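Local coordinates for protein cytosolic malate dehydrogenase (Trichomonas vaginalis, PDB 4UUO) that probably catalyses the NAD-dependent interconversion of malate and oxaloacetate in the cytosol, at residues H177-W182 / T194-D199; Q280-S285 / E318-K323. All blocks are in the same frame, centred on the assembly; numbering follows the deposited sequence.

Contact 1: residues H177-W182 / T194-D199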
ATOM      1  N   HIS A 177       3.937 -23.397  -9.148  1.00111.09           N
ATOM      2  CA  HIS A 177       2.705 -23.960  -8.599  1.00119.19           C
ATOM      3  C   HIS A 177       2.974 -24.975  -7.490  1.00119.63           C
ATOM      4  O   HIS A 177       4.089 -25.476  -7.351  1.00112.30           O
ATOM      5  CB  HIS A 177       1.873 -24.630  -9.705  1.00122.43           C
ATOM      6  CG  HIS A 177       1.914 -23.913 -11.019  1.00119.96           C
ATOM      7  ND1 HIS A 177       1.184 -22.772 -11.270  1.00112.34           N
ATOM      8  CD2 HIS A 177       2.598 -24.182 -12.158  1.00111.35           C
ATOM      9  CE1 HIS A 177       1.419 -22.364 -12.506  1.00117.18           C
ATOM     10  NE2 HIS A 177       2.274 -23.202 -13.065  1.00117.68           N
ATOM     11  N   LYS A 178       1.938 -25.252  -6.703  1.00122.13           N
ATOM     12  CA  LYS A 178       1.919 -26.363  -5.751  1.00115.53           C
ATOM     13  C   LYS A 178       3.019 -26.331  -4.681  1.00113.48           C
ATOM     14  O   LYS A 178       3.589 -27.369  -4.327  1.00106.47           O
ATOM     15  CB  LYS A 178       1.984 -27.691  -6.510  1.00111.84           C
ATOM     16  CG  LYS A 178       0.790 -27.941  -7.421  1.00112.88           C
ATOM     17  CD  LYS A 178       0.965 -29.210  -8.234  1.00120.50           C
ATOM     18  CE  LYS A 178      -0.086 -29.317  -9.325  1.00119.57           C
ATOM     19  NZ  LYS A 178       0.117 -30.528 -10.173  1.00113.76           N
ATOM     20  N   VAL A 179       3.309 -25.142  -4.161  1.00105.40           N
ATOM     21  CA  VAL A 179       4.139 -25.035  -2.970  1.00114.54           C
ATOM     22  C   VAL A 179       3.206 -24.993  -1.772  1.00119.59           C
ATOM     23  O   VAL A 179       2.004 -24.768  -1.933  1.00128.31           O
ATOM     24  CB  VAL A 179       5.046 -23.780  -2.980  1.00105.17           C
ATOM     25  CG1 VAL A 179       5.884 -23.728  -4.253  1.00109.67           C
ATOM     26  CG2 VAL A 179       4.218 -22.518  -2.821  1.00104.04           C
ATOM     27  N   CYS A 180       3.742 -25.221  -0.577  1.00101.12           N
ATOM     28  CA  CYS A 180       2.932 -25.100   0.627  1.00 93.60           C
ATOM     29  C   CYS A 180       3.775 -24.995   1.886  1.00104.78           C
ATOM     30  O   CYS A 180       4.906 -25.480   1.944  1.00113.89           O
ATOM     31  CB  CYS A 180       1.964 -26.282   0.759  1.00 92.45           C
ATOM     32  SG  CYS A 180       2.753 -27.911   0.886  1.00103.43           S
ATOM     33  N   ILE A 181       3.203 -24.343   2.891  1.00 95.99           N
ATOM     34  CA  ILE A 181       3.767 -24.324   4.225  1.00 95.95           C
ATOM     35  C   ILE A 181       2.932 -25.247   5.125  1.00104.74           C
ATOM     36  O   ILE A 181       1.699 -25.191   5.097  1.00 94.11           O
ATOM     37  CB  ILE A 181       3.803 -22.886   4.801  1.00110.26           C
ATOM     38  CG1 ILE A 181       4.801 -22.010   4.027  1.00102.15           C
ATOM     39  CG2 ILE A 181       4.131 -22.905   6.290  1.00 71.71           C
ATOM     40  CD1 ILE A 181       6.273 -22.375   4.245  1.00 84.60           C
ATOM     41  N   TRP A 182       3.605 -26.108   5.892  1.00103.31           N
ATOM     42  CA  TRP A 182       2.940 -26.960   6.884  1.00102.37           C
ATOM     43  C   TRP A 182       3.139 -26.448   8.314  1.00101.71           C
ATOM     44  O   TRP A 182       4.188 -25.888   8.641  1.00101.00           O
ATOM     45  CB  TRP A 182       3.460 -28.399   6.825  1.00101.95           C
ATOM     46  CG  TRP A 182       3.279 -29.141   5.535  1.00109.01           C
ATOM     47  CD1 TRP A 182       4.104 -29.102   4.446  1.00114.93           C
ATOM     48  CD2 TRP A 182       2.240 -30.078   5.216  1.00105.57           C
ATOM     49  NE1 TRP A 182       3.631 -29.935   3.463  1.00103.91           N
ATOM     50  CE2 TRP A 182       2.492 -30.546   3.908  1.00111.59           C
ATOM     51  CE3 TRP A 182       1.121 -30.555   5.902  1.00103.15           C
ATOM     52  CZ2 TRP A 182       1.662 -31.474   3.275  1.00110.85           C
ATOM     53  CZ3 TRP A 182       0.298 -31.476   5.269  1.00107.15           C
ATOM     54  CH2 TRP A 182       0.577 -31.928   3.970  1.00103.83           C
ATOM     55  N   THR A 194       8.260 -30.438  -2.669  1.00119.24           N
ATOM     56  CA  THR A 194       8.351 -31.755  -3.294  1.00111.19           C
ATOM     57  C   THR A 194       7.172 -32.033  -4.221  1.00110.74           C
ATOM     58  O   THR A 194       7.132 -33.056  -4.900  1.00138.99           O
ATOM     59  CB  THR A 194       8.437 -32.858  -2.237  1.00112.10           C
ATOM     60  OG1 THR A 194       7.216 -32.902  -1.489  1.00132.06           O
ATOM     61  CG2 THR A 194       9.589 -32.573  -1.291  1.00112.30           C
ATOM     62  N   HIS A 195       6.217 -31.113  -4.246  1.00114.26           N
ATOM     63  CA  HIS A 195       5.073 -31.214  -5.141  1.00108.40           C
ATOM     64  C   HIS A 195       5.066 -30.047  -6.117  1.00118.95           C
ATOM     65  O   HIS A 195       4.178 -29.935  -6.961  1.00120.86           O
ATOM     66  CB  HIS A 195       3.764 -31.233  -4.355  1.00111.17           C
ATOM     67  CG  HIS A 195       3.899 -31.776  -2.968  1.00114.60           C
ATOM     68  ND1 HIS A 195       3.868 -33.126  -2.689  1.00107.67           N
ATOM     69  CD2 HIS A 195       4.060 -31.150  -1.778  1.00100.79           C
ATOM     70  CE1 HIS A 195       4.006 -33.306  -1.389  1.00111.59           C
ATOM     71  NE2 HIS A 195       4.125 -32.122  -0.813  1.00105.17           N
ATOM     72  N   ALA A 196       6.065 -29.178  -5.991  1.00124.49           N
ATOM     73  CA  ALA A 196       6.103 -27.930  -6.745  1.00107.89           C
ATOM     74  C   ALA A 196       6.490 -28.132  -8.212  1.00122.62           C
ATOM     75  O   ALA A 196       7.270 -29.030  -8.551  1.00113.06           O
ATOM     76  CB  ALA A 196       7.058 -26.953  -6.079  1.00105.88           C
ATOM     77  N   THR A 197       5.927 -27.286  -9.073  1.00133.20           N
ATOM     78  CA  THR A 197       6.199 -27.314 -10.509  1.00143.42           C
ATOM     79  C   THR A 197       6.537 -25.912 -11.027  1.00133.27           C
ATOM     80  O   THR A 197       6.281 -24.917 -10.350  1.00113.70           O
ATOM     81  CB  THR A 197       4.999 -27.879 -11.307  1.00135.59           C
ATOM     82  OG1 THR A 197       3.855 -27.032 -11.132  1.00135.78           O
ATOM     83  CG2 THR A 197       4.659 -29.281 -10.836  1.00121.67           C
ATOM     84  N   VAL A 198       7.117 -25.844 -12.224  1.00135.92           N
ATOM     85  CA  VAL A 198       7.481 -24.572 -12.843  1.00134.74           C
ATOM     86  C   VAL A 198       7.331 -24.648 -14.363  1.00142.97           C
ATOM     87  O   VAL A 198       7.797 -25.593 -14.997  1.00146.76           O
ATOM     88  CB  VAL A 198       8.930 -24.151 -12.475  1.00116.02           C
ATOM     89  CG1 VAL A 198       9.908 -25.286 -12.718  1.00106.03           C
ATOM     90  CG2 VAL A 198       9.348 -22.893 -13.240  1.00115.75           C
ATOM     91  N   ASP A 199       6.666 -23.654 -14.943  1.00145.89           N
ATOM     92  CA  ASP A 199       6.416 -23.639 -16.381  1.00134.50           C
ATOM     93  C   ASP A 199       7.626 -23.126 -17.155  1.00133.61           C
ATOM     94  O   ASP A 199       8.101 -22.017 -16.913  1.00128.14           O
ATOM     95  CB  ASP A 199       5.186 -22.784 -16.699  1.00127.48           C
ATOM     96  CG  ASP A 199       3.916 -23.325 -16.060  1.00130.48           C
ATOM     97  OD1 ASP A 199       3.760 -24.563 -15.984  1.00126.19           O
ATOM     98  OD2 ASP A 199       3.074 -22.509 -15.633  1.00128.77           O
TER

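Contact 2: residues Q280-S285 / E318-K323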
ATOM      1  N   GLN A 280      -5.919 -33.690  15.738  1.00110.78           N
ATOM      2  CA  GLN A 280      -6.869 -32.601  15.898  1.00107.16           C
ATOM      3  C   GLN A 280      -6.565 -31.849  17.191  1.00105.92           C
ATOM      4  O   GLN A 280      -5.929 -32.392  18.092  1.00 97.57           O
ATOM      5  CB  GLN A 280      -8.307 -33.140  15.902  1.00113.49           C
ATOM      6  CG  GLN A 280      -9.388 -32.072  15.753  1.00139.45           C
ATOM      7  CD  GLN A 280     -10.792 -32.652  15.698  1.00132.66           C
ATOM      8  OE1 GLN A 280     -10.990 -33.853  15.885  1.00101.79           O
ATOM      9  NE2 GLN A 280     -11.777 -31.793  15.438  1.00141.24           N
ATOM     10  N   GLY A 281      -6.994 -30.596  17.280  1.00100.26           N
ATOM     11  CA  GLY A 281      -6.796 -29.834  18.499  1.00103.39           C
ATOM     12  C   GLY A 281      -5.795 -28.701  18.399  1.00104.85           C
ATOM     13  O   GLY A 281      -5.515 -28.034  19.399  1.00 91.48           O
ATOM     14  N   THR A 282      -5.240 -28.492  17.207  1.00 94.01           N
ATOM     15  CA  THR A 282      -4.412 -27.316  16.951  1.00 87.33           C
ATOM     16  C   THR A 282      -4.835 -26.637  15.652  1.00 94.07           C
ATOM     17  O   THR A 282      -5.583 -27.206  14.853  1.00 94.59           O
ATOM     18  CB  THR A 282      -2.903 -27.662  16.865  1.00 79.09           C
ATOM     19  OG1 THR A 282      -2.672 -28.568  15.779  1.00 89.66           O
ATOM     20  CG2 THR A 282      -2.395 -28.276  18.170  1.00 75.99           C
ATOM     21  N   ILE A 283      -4.358 -25.411  15.454  1.00 95.30           N
ATOM     22  CA  ILE A 283      -4.510 -24.723  14.178  1.00 87.06           C
ATOM     23  C   ILE A 283      -3.271 -25.015  13.327  1.00 95.77           C
ATOM     24  O   ILE A 283      -2.192 -24.475  13.577  1.00106.57           O
ATOM     25  CB  ILE A 283      -4.698 -23.204  14.369  1.00 93.98           C
ATOM     26  CG1 ILE A 283      -5.803 -22.936  15.392  1.00 91.63           C
ATOM     27  CG2 ILE A 283      -5.029 -22.531  13.051  1.00 77.50           C
ATOM     28  CD1 ILE A 283      -7.134 -23.546  15.014  1.00 79.04           C
ATOM     29  N   PHE A 284      -3.438 -25.885  12.333  1.00 98.06           N
ATOM     30  CA  PHE A 284      -2.325 -26.443  11.566  1.00 95.13           C
ATOM     31  C   PHE A 284      -2.376 -25.997  10.104  1.00 98.17           C
ATOM     32  O   PHE A 284      -3.446 -25.975   9.495  1.00105.45           O
ATOM     33  CB  PHE A 284      -2.353 -27.975  11.656  1.00 99.36           C
ATOM     34  CG  PHE A 284      -1.040 -28.641  11.339  1.00 93.77           C
ATOM     35  CD1 PHE A 284      -0.708 -28.971  10.037  1.00 96.76           C
ATOM     36  CD2 PHE A 284      -0.148 -28.959  12.354  1.00101.04           C
ATOM     37  CE1 PHE A 284       0.495 -29.591   9.752  1.00105.25           C
ATOM     38  CE2 PHE A 284       1.056 -29.579  12.077  1.00 88.17           C
ATOM     39  CZ  PHE A 284       1.379 -29.894  10.776  1.00101.43           C
ATOM     40  N   SER A 285      -1.224 -25.647   9.540  1.00 86.98           N
ATOM     41  CA  SER A 285      -1.168 -25.197   8.153  1.00 94.93           C
ATOM     42  C   SER A 285      -1.101 -26.384   7.197  1.00100.27           C
ATOM     43  O   SER A 285      -0.269 -27.272   7.364  1.00 88.23           O
ATOM     44  CB  SER A 285       0.030 -24.266   7.932  1.00 94.00           C
ATOM     45  OG  SER A 285       0.037 -23.729   6.616  1.00 95.99           O
ATOM     46  N   GLU A 318       5.344 -28.425  18.461  1.00101.88           N
ATOM     47  CA  GLU A 318       5.421 -27.038  18.901  1.00 96.34           C
ATOM     48  C   GLU A 318       4.036 -26.451  19.127  1.00109.08           C
ATOM     49  O   GLU A 318       3.816 -25.714  20.088  1.00102.05           O
ATOM     50  CB  GLU A 318       6.181 -26.183  17.890  1.00 85.33           C
ATOM     51  CG  GLU A 318       6.193 -24.702  18.251  1.00 86.71           C
ATOM     52  CD  GLU A 318       6.974 -23.849  17.269  1.00 93.20           C
ATOM     53  OE1 GLU A 318       8.195 -23.696  17.469  1.00106.71           O
ATOM     54  OE2 GLU A 318       6.370 -23.329  16.303  1.00 91.38           O
ATOM     55  N   LEU A 319       3.108 -26.779  18.231  1.00105.66           N
ATOM     56  CA  LEU A 319       1.740 -26.293  18.328  1.00 85.66           C
ATOM     57  C   LEU A 319       1.057 -26.819  19.583  1.00 92.07           C
ATOM     58  O   LEU A 319       0.472 -26.052  20.349  1.00 82.51           O
ATOM     59  CB  LEU A 319       0.950 -26.697  17.087  1.00 99.35           C
ATOM     60  CG  LEU A 319       1.306 -25.883  15.846  1.00 98.98           C
ATOM     61  CD1 LEU A 319       0.615 -26.441  14.614  1.00105.04           C
ATOM     62  CD2 LEU A 319       0.917 -24.439  16.070  1.00 77.72           C
ATOM     63  N   ILE A 320       1.145 -28.132  19.786  1.00 96.81           N
ATOM     64  CA  ILE A 320       0.567 -28.783  20.958  1.00 99.76           C
ATOM     65  C   ILE A 320       1.228 -28.287  22.246  1.00106.73           C
ATOM     66  O   ILE A 320       0.573 -28.131  23.277  1.00 95.89           O
ATOM     67  CB  ILE A 320       0.709 -30.319  20.872  1.00 92.42           C
ATOM     68  CG1 ILE A 320      -0.064 -30.862  19.672  1.00 89.92           C
ATOM     69  CG2 ILE A 320       0.212 -30.976  22.140  1.00 97.99           C
ATOM     70  CD1 ILE A 320       0.098 -32.357  19.465  1.00 78.90           C
ATOM     71  N   GLY A 321       2.531 -28.037  22.182  1.00102.62           N
ATOM     72  CA  GLY A 321       3.260 -27.565  23.343  1.00 96.71           C
ATOM     73  C   GLY A 321       2.884 -26.141  23.695  1.00110.12           C
ATOM     74  O   GLY A 321       2.755 -25.794  24.872  1.00103.83           O
ATOM     75  N   GLU A 322       2.705 -25.319  22.663  1.00111.00           N
ATOM     76  CA  GLU A 322       2.369 -23.909  22.830  1.00 91.49           C
ATOM     77  C   GLU A 322       0.943 -23.742  23.348  1.00 96.79           C
ATOM     78  O   GLU A 322       0.676 -22.868  24.174  1.00 93.94           O
ATOM     79  CB  GLU A 322       2.550 -23.159  21.502  1.00 84.58           C
ATOM     80  CG  GLU A 322       2.555 -21.644  21.621  1.00 95.71           C
ATOM     81  CD  GLU A 322       3.070 -20.949  20.362  1.00108.76           C
ATOM     82  OE1 GLU A 322       2.329 -20.894  19.357  1.00103.65           O
ATOM     83  OE2 GLU A 322       4.216 -20.448  20.383  1.00107.42           O
ATOM     84  N   LYS A 323       0.028 -24.581  22.868  1.00102.70           N
ATOM     85  CA  LYS A 323      -1.365 -24.497  23.297  1.00 98.88           C
ATOM     86  C   LYS A 323      -1.495 -24.968  24.744  1.00 98.71           C
ATOM     87  O   LYS A 323      -2.372 -24.524  25.479  1.00107.26           O
ATOM     88  CB  LYS A 323      -2.279 -25.320  22.381  1.00 86.30           C
ATOM     89  CG  LYS A 323      -2.276 -26.801  22.673  1.00 88.46           C
ATOM     90  CD  LYS A 323      -3.287 -27.569  21.841  1.00100.35           C
ATOM     91  CE  LYS A 323      -3.289 -29.038  22.254  1.00117.71           C
ATOM     92  NZ  LYS A 323      -4.240 -29.870  21.464  1.00130.07           N
TER

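Contact 1: residues H177-W182 / T194-D199
His-177 reaches along its neighbour strand to Asp-199 with the outer edge of its imidazole. Its NE2 donates to Asp-199 OD2 over 2.8 Å; the acceptor lies in the ring plane, but the carboxylate is met from above its own plane, and the two planes stand 51° apart. CG anti to the carbonyl carbon (chi1 -37°) turns the ring toward that carboxylate. The same edge passes Thr-197, whose OG1 sits 3.3 Å from His-177 CD2, on the same face of the sheet.

Beneath these side chains, His-177 and Thr-197 form an antiparallel hydrogen-bonded pair: His-177 N to Thr-197 O is 3.0 Å and Thr-197 N to His-177 O 3.1 Å. Toward Lys-178 the pairing lapses. Lys-178, with positive phi, lays CB and CD against the carbonyl O of His-195, whose imidazole is tied to Asp-192; Val-179 CG1 meets Ala-196 CB at 3.9 Å.

Strands 176-182 and 197-198 are the inner neighbours of a four-stranded antiparallel sheet in the C-terminal domain. The His-carboxylate bond adds a side-chain link beside their backbone pairing, which Asp-199 continues to Lys-175. Asp-199 OD1 is bonded to Thr-204 OG1, and the carboxylate would probably favour a protonated His-177.

Contact 2: residues Q280-S285 / E318-K323
Leu-319 and Thr-282 bring the helix and the start of the strand together, mostly through apolar contact. The methyl of Thr-282 does the touching: CG2 comes to 3.8 Å from Ile-320 CG1 and equally near Lys-323 CD, and it also rests on CB of Leu-319. With CG2 beside the backbone N (chi1 62° for OG1), the methyl points at the helix and meets the chains of Ile-320 and Lys-323 at about a right angle. One turn back from Lys-323, Leu-319 sends CD1 to Phe-284, 3.5 Å from CD2, on an oblique approach to the ring. That methyl also lies against the carbonyl O of Ile-283.

The polar part is one hydrogen bond. Lys-323 NZ donates to Gly-281 O over 3.0 Å, coming from well above the carbonyl plane, with a C=O...N angle of 109°. Extended beyond CG, the chain carries CD past the methyl of Thr-282 before NZ meets the backbone. Gly-281, at a positive phi of 110°, brings its carbonyl within reach of the ammonium.

Helix 306-329 therefore lies against the beginning of strand 283-290, which is paired in its sheet with strand 264-269 through Phe-284 and Ile-268. Helix 131-139 packs nearby: Leu-136 touches both Ile-283 and Lys-323, and Asn-132 touches Leu-319 while its ND2 bonds to Ile-283 O.

Both segments of contact 1 come earlier in the chain than those of contact 2, and all four belong to the alpha/beta C-terminal domain. The centres of the two contacts are 24 Å apart, yet the first segments meet directly: Ile-181 O and Ser-285 OG are 2.7 Å apart, a probable hydrogen bond, and the ring of Trp-182 packs on that of Phe-284. Strand 176-182 thus passes from its pairing with strand 197-198 in contact 1 to the side of strand 283-290, which leads on from the helix packing of contact 2. Leu-319 in contact 2 comes about 7 Å, side chain to side chain, from His-185, the predicted proton acceptor, so this joined framework probably borders the active site.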